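Glycosyl hydrolase family 88 (Pedobacter heparinus, PDB 3WIW) hydrolyses unsaturated glucuronyl groups from heparin-derived oligosaccharides, as an alpha6/alpha6-barrel enzyme of glycoside hydrolase family 88. Local coordinates at residues Met54-Ser58 with Asp72-Phe78; Val59-Val65 with Asn352-Ile356; Leu121-Gly126 with Tyr137-Leu141; Phe330-Glu334 with Tyr388-Lys392. One frame throughout, in Å; residues are numbered along the deposited sequence. Where two conformers were deposited one is given.

Interaction 1: Met54-Ser58 with Asp72-Phe78; sequences MNPRS and DWTTGFF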
# COMPACT_ATOMS: atom_id res chain seq x y z
N MET A 54 -3.85 8.05 17.66
CA MET A 54 -2.65 7.31 18.04
C MET A 54 -2.83 5.88 17.54
O MET A 54 -3.11 4.96 18.31
CB MET A 54 -2.46 7.36 19.56
CG MET A 54 -2.06 8.74 20.08
SD MET A 54 -0.46 9.28 19.46
CE MET A 54 0.66 8.49 20.60
N ASN A 55 -2.68 5.70 16.24
CA ASN A 55 -3.07 4.45 15.61
C ASN A 55 -2.07 3.34 15.81
O ASN A 55 -0.86 3.58 15.87
CB ASN A 55 -3.31 4.71 14.13
CG ASN A 55 -4.46 5.65 13.92
OD1 ASN A 55 -5.60 5.31 14.25
ND2 ASN A 55 -4.18 6.86 13.45
N PRO A 56 -2.54 2.09 15.90
CA PRO A 56 -1.59 0.98 16.05
C PRO A 56 -0.76 0.81 14.78
O PRO A 56 -1.33 0.78 13.68
CB PRO A 56 -2.50 -0.22 16.29
CG PRO A 56 -3.77 0.13 15.61
CD PRO A 56 -3.94 1.62 15.81
N ARG A 57 0.56 0.71 14.93
CA ARG A 57 1.46 0.56 13.80
C ARG A 57 2.14 -0.81 13.72
O ARG A 57 2.09 -1.47 12.69
CB ARG A 57 2.52 1.66 13.79
CG ARG A 57 3.57 1.49 12.70
CD ARG A 57 4.51 2.70 12.60
NE ARG A 57 5.72 2.36 11.88
CZ ARG A 57 6.53 3.20 11.25
NH1 ARG A 57 6.19 4.50 11.14
NH2 ARG A 57 7.64 2.74 10.68
N SER A 58 2.83 -1.22 14.78
CA SER A 58 3.58 -2.46 14.76
C SER A 58 3.80 -2.91 16.20
O SER A 58 3.38 -2.23 17.14
CB SER A 58 4.92 -2.29 14.03
OG SER A 58 5.73 -1.30 14.64
N ASP A 72 2.83 10.50 11.45
CA ASP A 72 3.45 9.23 11.04
C ASP A 72 2.88 8.78 9.69
O ASP A 72 1.66 8.74 9.50
CB ASP A 72 3.18 8.20 12.13
CG ASP A 72 3.81 6.85 11.89
OD1 ASP A 72 3.40 6.15 10.96
OD2 ASP A 72 4.66 6.44 12.71
N TRP A 73 3.75 8.37 8.77
CA TRP A 73 3.29 8.03 7.42
C TRP A 73 2.30 6.87 7.36
O TRP A 73 1.58 6.72 6.36
CB TRP A 73 4.47 7.74 6.50
CG TRP A 73 5.08 6.35 6.63
CD1 TRP A 73 6.08 5.97 7.48
CD2 TRP A 73 4.76 5.20 5.83
NE1 TRP A 73 6.41 4.64 7.25
CE2 TRP A 73 5.61 4.15 6.25
CE3 TRP A 73 3.85 4.96 4.80
CZ2 TRP A 73 5.57 2.87 5.68
CZ3 TRP A 73 3.80 3.69 4.23
CH2 TRP A 73 4.65 2.66 4.67
N THR A 74 2.27 6.04 8.41
CA THR A 74 1.39 4.89 8.42
C THR A 74 0.08 5.18 9.13
O THR A 74 -0.74 4.29 9.26
CB THR A 74 2.02 3.66 9.14
OG1 THR A 74 2.00 3.88 10.56
CG2 THR A 74 3.46 3.38 8.66
N THR A 75 -0.15 6.42 9.58
CA THR A 75 -1.24 6.67 10.51
C THR A 75 -2.64 6.44 9.89
O THR A 75 -3.60 6.15 10.60
CB THR A 75 -1.10 8.08 11.11
OG1 THR A 75 -1.91 8.16 12.29
CG2 THR A 75 -1.51 9.16 10.12
N GLY A 76 -2.76 6.61 8.58
CA GLY A 76 -4.03 6.43 7.90
C GLY A 76 -4.45 4.99 7.69
O GLY A 76 -5.63 4.75 7.37
N PHE A 77 -3.53 4.02 7.82
CA PHE A 77 -3.87 2.65 7.47
C PHE A 77 -4.92 2.01 8.39
O PHE A 77 -5.84 1.38 7.90
CB PHE A 77 -2.63 1.76 7.41
CG PHE A 77 -1.73 2.09 6.25
CD1 PHE A 77 -2.17 1.88 4.93
CD2 PHE A 77 -0.46 2.60 6.46
CE1 PHE A 77 -1.35 2.15 3.84
CE2 PHE A 77 0.38 2.90 5.38
CZ PHE A 77 -0.07 2.68 4.06
N PHE A 78 -4.81 2.18 9.70
CA PHE A 78 -5.77 1.56 10.62
C PHE A 78 -7.22 2.03 10.37
O PHE A 78 -8.09 1.18 10.20
CB PHE A 78 -5.36 1.75 12.07
CG PHE A 78 -6.30 1.12 13.04
CD1 PHE A 78 -6.45 -0.27 13.10
CD2 PHE A 78 -7.05 1.91 13.90
CE1 PHE A 78 -7.32 -0.85 14.00
CE2 PHE A 78 -7.92 1.34 14.81
CZ PHE A 78 -8.06 -0.05 14.86

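Interaction 2: Val59-Val65 with Asn352-Ile356; sequences VNPDGTV and NQFFI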
# COMPACT_ATOMS: atom_id res chain seq x y z
N VAL A 59 4.45 -4.06 16.37
CA VAL A 59 4.72 -4.58 17.70
C VAL A 59 6.23 -4.55 17.93
O VAL A 59 7.00 -5.11 17.15
CB VAL A 59 4.14 -5.99 17.86
CG1 VAL A 59 4.51 -6.57 19.24
CG2 VAL A 59 2.62 -5.96 17.70
N ASN A 60 6.65 -3.87 18.99
CA ASN A 60 8.06 -3.75 19.35
C ASN A 60 8.63 -5.08 19.82
O ASN A 60 7.87 -5.96 20.24
CB ASN A 60 8.18 -2.74 20.48
CG ASN A 60 7.80 -1.34 20.05
OD1 ASN A 60 8.14 -0.91 18.94
ND2 ASN A 60 7.06 -0.64 20.90
N PRO A 61 9.97 -5.24 19.76
CA PRO A 61 10.62 -6.46 20.25
C PRO A 61 10.20 -6.84 21.67
O PRO A 61 10.12 -8.04 21.95
CB PRO A 61 12.11 -6.09 20.21
CG PRO A 61 12.21 -5.12 19.06
CD PRO A 61 10.93 -4.33 19.09
N ASP A 62 9.89 -5.87 22.52
CA ASP A 62 9.46 -6.17 23.89
C ASP A 62 7.97 -6.51 24.03
O ASP A 62 7.49 -6.73 25.13
CB ASP A 62 9.87 -5.06 24.88
CG ASP A 62 9.10 -3.75 24.69
OD1 ASP A 62 8.20 -3.65 23.81
OD2 ASP A 62 9.38 -2.79 25.45
N GLY A 63 7.25 -6.53 22.92
CA GLY A 63 5.85 -6.91 22.92
C GLY A 63 4.86 -5.76 22.99
O GLY A 63 3.67 -5.96 22.76
N THR A 64 5.35 -4.56 23.31
CA THR A 64 4.49 -3.37 23.35
C THR A 64 4.15 -2.87 21.94
O THR A 64 4.80 -3.23 20.95
CB THR A 64 5.14 -2.23 24.16
OG1 THR A 64 6.37 -1.85 23.53
CG2 THR A 64 5.40 -2.64 25.61
N VAL A 65 3.13 -2.02 21.84
CA VAL A 65 2.67 -1.57 20.53
C VAL A 65 3.27 -0.21 20.18
O VAL A 65 3.21 0.74 20.98
CB VAL A 65 1.14 -1.49 20.48
CG1 VAL A 65 0.69 -0.99 19.12
CG2 VAL A 65 0.54 -2.85 20.78
N ASN A 352 -1.72 -11.17 19.03
CA ASN A 352 -0.98 -10.33 18.09
C ASN A 352 -1.28 -8.83 18.27
O ASN A 352 -1.20 -8.06 17.31
CB ASN A 352 -1.32 -10.78 16.65
CG ASN A 352 -0.27 -10.39 15.61
OD1 ASN A 352 0.92 -10.39 15.88
ND2 ASN A 352 -0.74 -10.07 14.40
N GLN A 353 -1.63 -8.42 19.49
CA GLN A 353 -2.01 -7.04 19.76
C GLN A 353 -3.13 -6.54 18.84
O GLN A 353 -3.25 -5.34 18.54
CB GLN A 353 -0.78 -6.12 19.75
CG GLN A 353 0.27 -6.49 20.83
CD GLN A 353 -0.14 -6.06 22.25
OE1 GLN A 353 -1.32 -5.98 22.57
NE2 GLN A 353 0.84 -5.73 23.08
N PHE A 354 -3.98 -7.48 18.43
CA PHE A 354 -5.15 -7.24 17.58
C PHE A 354 -4.84 -6.89 16.13
O PHE A 354 -5.75 -6.54 15.36
CB PHE A 354 -6.11 -6.21 18.20
CG PHE A 354 -6.47 -6.50 19.63
CD1 PHE A 354 -6.92 -7.76 20.02
CD2 PHE A 354 -6.35 -5.50 20.60
CE1 PHE A 354 -7.24 -8.01 21.35
CE2 PHE A 354 -6.68 -5.75 21.92
CZ PHE A 354 -7.11 -7.00 22.29
N PHE A 355 -3.57 -7.00 15.73
CA PHE A 355 -3.26 -6.95 14.31
C PHE A 355 -3.73 -8.23 13.63
O PHE A 355 -3.79 -9.29 14.25
CB PHE A 355 -1.77 -6.79 14.08
CG PHE A 355 -1.23 -5.45 14.48
CD1 PHE A 355 -1.32 -4.37 13.61
CD2 PHE A 355 -0.63 -5.26 15.72
CE1 PHE A 355 -0.81 -3.11 13.97
CE2 PHE A 355 -0.11 -4.02 16.08
CZ PHE A 355 -0.20 -2.93 15.21
N ILE A 356 -4.00 -8.15 12.34
CA ILE A 356 -4.58 -9.27 11.61
C ILE A 356 -3.50 -10.25 11.11
O ILE A 356 -3.62 -11.44 11.32
CB ILE A 356 -5.43 -8.75 10.44
CG1 ILE A 356 -6.62 -7.92 10.98
CG2 ILE A 356 -5.93 -9.90 9.58
CD1 ILE A 356 -7.38 -7.11 9.95

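Interaction 3: Leu121-Gly126 with Tyr137-Leu141; sequences LYCSYG and YLKPL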
# COMPACT_ATOMS: atom_id res chain seq x y z
N LEU A 121 -4.11 10.38 4.21
CA LEU A 121 -5.47 10.89 4.04
C LEU A 121 -6.31 10.07 3.08
O LEU A 121 -7.49 9.85 3.33
CB LEU A 121 -5.45 12.32 3.51
CG LEU A 121 -5.09 13.38 4.54
CD1 LEU A 121 -4.84 14.72 3.84
CD2 LEU A 121 -6.23 13.56 5.52
N TYR A 122 -5.75 9.63 1.96
CA TYR A 122 -6.61 8.93 1.02
C TYR A 122 -7.02 7.53 1.54
O TYR A 122 -8.16 7.10 1.32
CB TYR A 122 -6.00 8.88 -0.38
CG TYR A 122 -7.02 8.50 -1.44
CD1 TYR A 122 -8.08 9.35 -1.74
CD2 TYR A 122 -6.91 7.30 -2.14
CE1 TYR A 122 -9.02 9.00 -2.71
CE2 TYR A 122 -7.85 6.92 -3.10
CZ TYR A 122 -8.90 7.80 -3.39
OH TYR A 122 -9.85 7.47 -4.35
N CYS A 123 -6.15 6.82 2.26
CA CYS A 123 -6.56 5.56 2.88
C CYS A 123 -7.60 5.73 3.98
O CYS A 123 -8.34 4.80 4.26
CB CYS A 123 -5.36 4.79 3.44
SG CYS A 123 -4.14 4.29 2.21
N SER A 124 -7.64 6.90 4.60
CA SER A 124 -8.55 7.11 5.73
C SER A 124 -9.78 7.87 5.27
O SER A 124 -10.83 7.26 5.00
CB SER A 124 -7.80 7.81 6.88
OG SER A 124 -7.23 9.03 6.44
N TYR A 125 -9.64 9.19 5.11
CA TYR A 125 -10.70 10.04 4.59
C TYR A 125 -11.18 9.61 3.20
O TYR A 125 -12.37 9.70 2.91
CB TYR A 125 -10.25 11.51 4.50
CG TYR A 125 -10.31 12.25 5.80
CD1 TYR A 125 -9.33 12.08 6.78
CD2 TYR A 125 -11.36 13.13 6.08
CE1 TYR A 125 -9.40 12.75 7.98
CE2 TYR A 125 -11.42 13.81 7.28
CZ TYR A 125 -10.44 13.63 8.22
OH TYR A 125 -10.51 14.31 9.42
N GLY A 126 -10.26 9.15 2.34
CA GLY A 126 -10.67 8.77 0.99
C GLY A 126 -11.65 7.61 1.00
O GLY A 126 -12.72 7.66 0.36
N TYR A 137 -16.09 14.53 5.19
CA TYR A 137 -14.78 14.04 4.76
C TYR A 137 -14.18 14.83 3.60
O TYR A 137 -13.00 14.66 3.28
CB TYR A 137 -14.87 12.57 4.38
CG TYR A 137 -15.35 11.68 5.53
CD1 TYR A 137 -14.57 11.53 6.69
CD2 TYR A 137 -16.57 10.99 5.46
CE1 TYR A 137 -15.01 10.74 7.76
CE2 TYR A 137 -17.02 10.19 6.52
CZ TYR A 137 -16.23 10.06 7.67
OH TYR A 137 -16.63 9.27 8.71
N LEU A 138 -14.95 15.70 2.96
CA LEU A 138 -14.56 16.22 1.66
C LEU A 138 -13.54 17.36 1.71
O LEU A 138 -12.55 17.33 0.97
CB LEU A 138 -15.80 16.61 0.86
CG LEU A 138 -15.52 16.88 -0.63
CD1 LEU A 138 -14.98 15.63 -1.30
CD2 LEU A 138 -16.79 17.34 -1.31
N LYS A 139 -13.75 18.36 2.55
CA LYS A 139 -12.80 19.47 2.58
C LYS A 139 -11.37 19.05 2.97
O LYS A 139 -10.41 19.51 2.35
CB LYS A 139 -13.30 20.65 3.43
CG LYS A 139 -12.48 21.93 3.25
CD LYS A 139 -12.53 22.42 1.80
CE LYS A 139 -11.82 23.75 1.60
NZ LYS A 139 -12.09 24.28 0.23
N PRO A 140 -11.21 18.18 3.98
CA PRO A 140 -9.85 17.73 4.28
C PRO A 140 -9.21 17.03 3.07
O PRO A 140 -8.02 17.20 2.81
CB PRO A 140 -10.07 16.78 5.47
CG PRO A 140 -11.26 17.36 6.17
CD PRO A 140 -12.16 17.73 5.03
N LEU A 141 -9.99 16.26 2.33
CA LEU A 141 -9.48 15.65 1.10
C LEU A 141 -9.04 16.68 0.07
O LEU A 141 -8.00 16.52 -0.57
CB LEU A 141 -10.48 14.68 0.50
CG LEU A 141 -10.62 13.35 1.24
CD1 LEU A 141 -11.87 12.62 0.75
CD2 LEU A 141 -9.38 12.46 1.02

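Interaction 4: Phe330-Glu334 with Tyr388-Lys392; sequences FKFAE and YAEIK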
# COMPACT_ATOMS: atom_id res chain seq x y z
N PHE A 330 -4.94 -14.11 -11.16
CA PHE A 330 -5.91 -14.44 -10.14
C PHE A 330 -5.43 -15.62 -9.30
O PHE A 330 -5.51 -15.60 -8.06
CB PHE A 330 -7.25 -14.80 -10.78
CG PHE A 330 -8.28 -15.19 -9.77
CD1 PHE A 330 -9.03 -14.22 -9.13
CD2 PHE A 330 -8.46 -16.52 -9.44
CE1 PHE A 330 -9.98 -14.58 -8.18
CE2 PHE A 330 -9.40 -16.88 -8.48
CZ PHE A 330 -10.16 -15.91 -7.87
N LYS A 331 -4.94 -16.67 -9.96
CA LYS A 331 -4.51 -17.88 -9.25
C LYS A 331 -3.34 -17.59 -8.32
O LYS A 331 -3.29 -18.07 -7.19
CB LYS A 331 -4.13 -18.99 -10.26
CG LYS A 331 -3.59 -20.26 -9.65
CD LYS A 331 -4.60 -20.94 -8.74
CE LYS A 331 -4.19 -22.39 -8.43
NZ LYS A 331 -2.79 -22.54 -7.91
N PHE A 332 -2.40 -16.77 -8.78
CA PHE A 332 -1.23 -16.44 -7.98
C PHE A 332 -1.67 -15.66 -6.74
O PHE A 332 -1.23 -15.95 -5.63
CB PHE A 332 -0.22 -15.69 -8.84
CG PHE A 332 1.17 -15.64 -8.26
CD1 PHE A 332 1.51 -14.71 -7.28
CD2 PHE A 332 2.16 -16.50 -8.73
CE1 PHE A 332 2.81 -14.66 -6.74
CE2 PHE A 332 3.45 -16.44 -8.22
CZ PHE A 332 3.79 -15.53 -7.22
N ALA A 333 -2.56 -14.69 -6.93
CA ALA A 333 -3.10 -13.92 -5.80
C ALA A 333 -3.85 -14.82 -4.82
O ALA A 333 -3.70 -14.69 -3.62
CB ALA A 333 -4.01 -12.80 -6.28
N GLU A 334 -4.68 -15.71 -5.35
CA GLU A 334 -5.42 -16.65 -4.51
C GLU A 334 -4.47 -17.48 -3.65
O GLU A 334 -4.72 -17.70 -2.45
CB GLU A 334 -6.29 -17.54 -5.40
CG GLU A 334 -7.12 -18.54 -4.64
CD GLU A 334 -7.99 -19.36 -5.58
OE1 GLU A 334 -9.21 -19.14 -5.61
OE2 GLU A 334 -7.44 -20.21 -6.31
N TYR A 388 -11.01 -10.13 -3.98
CA TYR A 388 -11.18 -11.55 -4.24
C TYR A 388 -12.66 -11.93 -4.11
O TYR A 388 -13.23 -12.60 -4.97
CB TYR A 388 -10.33 -12.36 -3.26
CG TYR A 388 -10.44 -13.85 -3.43
CD1 TYR A 388 -9.62 -14.53 -4.31
CD2 TYR A 388 -11.38 -14.58 -2.72
CE1 TYR A 388 -9.70 -15.89 -4.48
CE2 TYR A 388 -11.46 -15.97 -2.86
CZ TYR A 388 -10.63 -16.60 -3.75
OH TYR A 388 -10.72 -17.95 -3.93
N ALA A 389 -13.29 -11.52 -3.01
CA ALA A 389 -14.69 -11.83 -2.80
C ALA A 389 -15.60 -11.22 -3.88
O ALA A 389 -16.61 -11.82 -4.25
CB ALA A 389 -15.14 -11.39 -1.41
N GLU A 390 -15.24 -10.05 -4.39
CA GLU A 390 -16.02 -9.41 -5.44
C GLU A 390 -15.94 -10.21 -6.74
O GLU A 390 -16.95 -10.40 -7.42
CB GLU A 390 -15.54 -7.98 -5.66
CG GLU A 390 -16.11 -7.28 -6.90
CD GLU A 390 -17.62 -7.19 -6.91
OE1 GLU A 390 -18.25 -7.24 -5.82
OE2 GLU A 390 -18.19 -7.07 -8.02
N ILE A 391 -14.74 -10.68 -7.07
CA ILE A 391 -14.55 -11.47 -8.27
C ILE A 391 -15.34 -12.77 -8.18
O ILE A 391 -16.04 -13.14 -9.11
CB ILE A 391 -13.05 -11.77 -8.52
CG1 ILE A 391 -12.33 -10.48 -8.95
CG2 ILE A 391 -12.88 -12.85 -9.60
CD1 ILE A 391 -10.81 -10.59 -8.86
N LYS A 392 -15.24 -13.44 -7.04
CA LYS A 392 -15.89 -14.73 -6.83
C LYS A 392 -17.37 -14.62 -6.46
O LYS A 392 -18.09 -15.62 -6.43
CB LYS A 392 -15.14 -15.50 -5.74
CG LYS A 392 -13.72 -15.91 -6.13
CD LYS A 392 -13.72 -17.20 -6.93
CE LYS A 392 -13.95 -18.40 -6.03
NZ LYS A 392 -13.78 -19.70 -6.75
O HOH W 1 -11.22 -20.32 -6.92

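Interaction 1: Met54-Ser58 with Asp72-Phe78
Asp72 OD1 has three donors: Arg57 NH1 across the contact, in a weak bond of 3.2 Å, and the hydroxyl and backbone N of Thr74. The hydroxyl bond is the shortest, Thr74 OG1 to Asp72 OD1 at 2.7 Å, and comes from above the carboxylate plane, whereas Thr74 N meets the anti lone pair of OD1. The stronger half of the salt bridge joins Arg57 NH1 to Asp72 OD2 at 2.9 Å, on the syn side but tilted out of the carboxylate plane, with guanidinium and carboxylate planes 86° apart. Arg57 gets there fully stretched, CG anti to the backbone N (chi1 175°), its CD passing Thr74 OG1 and Thr74 CG2 lying over one guanidinium face; NE is paired with Glu369. Further along, Asn55 ND2 gives an in-plane bond of 2.9 Å to Thr75 OG1, a hydroxyl that also bonds Ala68 O. Pro56 CG lies 3.8 Å from the Phe78 ring centroid and 17° off the normal, a CH-pi contact. The Thr74 N bond to Asp72 OD1 makes an Asx turn within the type I turn Asp72-Thr75, just ahead of helix 77-89. Trp73 lies about 3 Å, between side chains, from Asp116, the predicted nucleophile, which places the turn at the probable active site of the alpha6/alpha6 barrel.

Interaction 2: Val59-Val65 with Asn352-Ile356
Gln353 leaves its backbone with CG beside the N (chi1 -61°) and then bends at chi2, which lays its amide against Val65 and carries NE2 to Gly63 O. That bond is 2.9 Å from Gln353 NE2 to Gly63 O and nearly straight, 163° at the hydrogen; the partner lies in the amide plane and the donor in the carbonyl plane. Val65 CG2 supports the bent chain, lying 3.6 Å from Gln353 CD and about as near to CB and CG. Val59 CG2 meets the same chain at Gln353 CG, 3.9 Å away, and also touches Phe355, 3.7 Å from CE2. Val65 CG1 comes more loosely to the edge of that ring. Replacing Gln353 by alanine would probably leave Gly63 O without this donor and strip Val65 CG2 of the amide it packs on. In the segment that carries the acceptor, the type I turn Asn60-Gly63 is closed by Gly63 N to Asn60 O, 2.8 Å, and Asn60 N to Thr64 O. With Gly63 at a positive phi (96°), this is a type I turn with a G1 bulge, the tip of the beta hairpin formed by strands 55-59 and 65-68, here joined to the loop after helix 327-340.

Interaction 3: Leu121-Gly126 with Tyr137-Leu141
Tyr125 turns one ring edge toward Tyr137 and one ring face toward Pro140. The two tyrosine rings meet obliquely, with planes 79° apart and centroids 5.8 Å apart. Their nearest point is Tyr125 CD2 to Tyr137 CD1, 3.6 Å, with CD2 lying near the plane of the Tyr137 ring at its edge. Tyr137 O reaches the edge of the Tyr125 ring at the same CD2. Over the face comes Pro140, crossing at about a right angle: Pro140 CB is 4.2 Å from the Tyr125 ring centroid and 28° off the normal, a CH-pi contact, while Pro140 CG meets Tyr125 CE2. A valine at Tyr125 would probably deprive Pro140 of the ring face it rests on and open a gap beside Tyr137. The pairing joins helix 117-132 to helix 138-150, consecutive helices of the alpha6/alpha6 barrel, with helix 92-103 touching both tyrosines. The Leu141 side chain is a knob in the hole formed by Leu121, Tyr122, Tyr125 and Gly126. With CG beside the backbone N (chi1 -74°), Leu141 CD2 lies 3.7 Å from Tyr125 CB and equally near Gly126 N, and CD1 faces Tyr125 O. The hole lies on a pi-type turn, evidenced by the 3.0 Å bond from Gly126 N to Leu121 O. A CB on Gly126 would collide with Tyr122 O of its own helix.

Interaction 4: Phe330-Glu334 with Tyr388-Lys392
Glu334 reaches Tyr388 as an extended chain whose CG stands anti to the backbone N, and its atoms meet the tyrosine one after another. CB passes the ring at Tyr388 CE1, and Glu334 CG lies 3.7 Å from the same CE1. Glu334 CD lies 3.5 Å from Tyr388 OH, the carboxylate plane inclined 59° to the ring. At the tip, Tyr388 OH donates to Glu334 OE1 over 2.6 Å, on the anti lone pair of that oxygen, and OE1 sits at the ring edge near its plane. A water also donates to Glu334 OE1, at 2.7 Å, and accepts from Lys392 NZ; since two conformers were modelled for Lys392, this bridge is less certain. One helical turn before, Phe330 comes against Tyr388 with ring planes only 12° apart, nearly parallel but displaced along their planes, with little overlap. Their touching atoms are Phe330 CZ and Tyr388 CE1, 3.4 Å apart. Ile391 CG2 packs 3.7 Å from Phe330 CE1, and Lys392 CD lies against Phe330 CZ. The segment axes, inclined at 131°, approach only to 12.2 Å, so the side chains, chiefly those of Phe330, Glu334 and Tyr388, make the contact. The short bond from the tyrosine hydroxyl would probably favour the ionised form of Glu334, to which the water and the lysine ammonium may add a doubtful, conformer-dependent share.

Interactions 1 and 2 share the hairpin of strands 55-59 and 65-68, alternate along the chain and touch directly: Phe355 CZ packs 3.5 Å from Arg57 C, and the centres lie 13 Å apart. Interaction 1 also meets interaction 3, where Gly76 O approaches Ser124 CB at 3.8 Å, so the hairpin, the turn before helix 77-89 and helix 117-132 are in contact in series. Interaction 4 stands apart, 27 to 29 Å from the other centres, yet it uses the C-terminal part of helix 375-392, whose first residue, Asn375, borders interaction 1. Interaction 3 nests inside the loop that interaction 2 closes; interaction 4 crosses interaction 2, which itself ties residues 352-356 to the early hairpin.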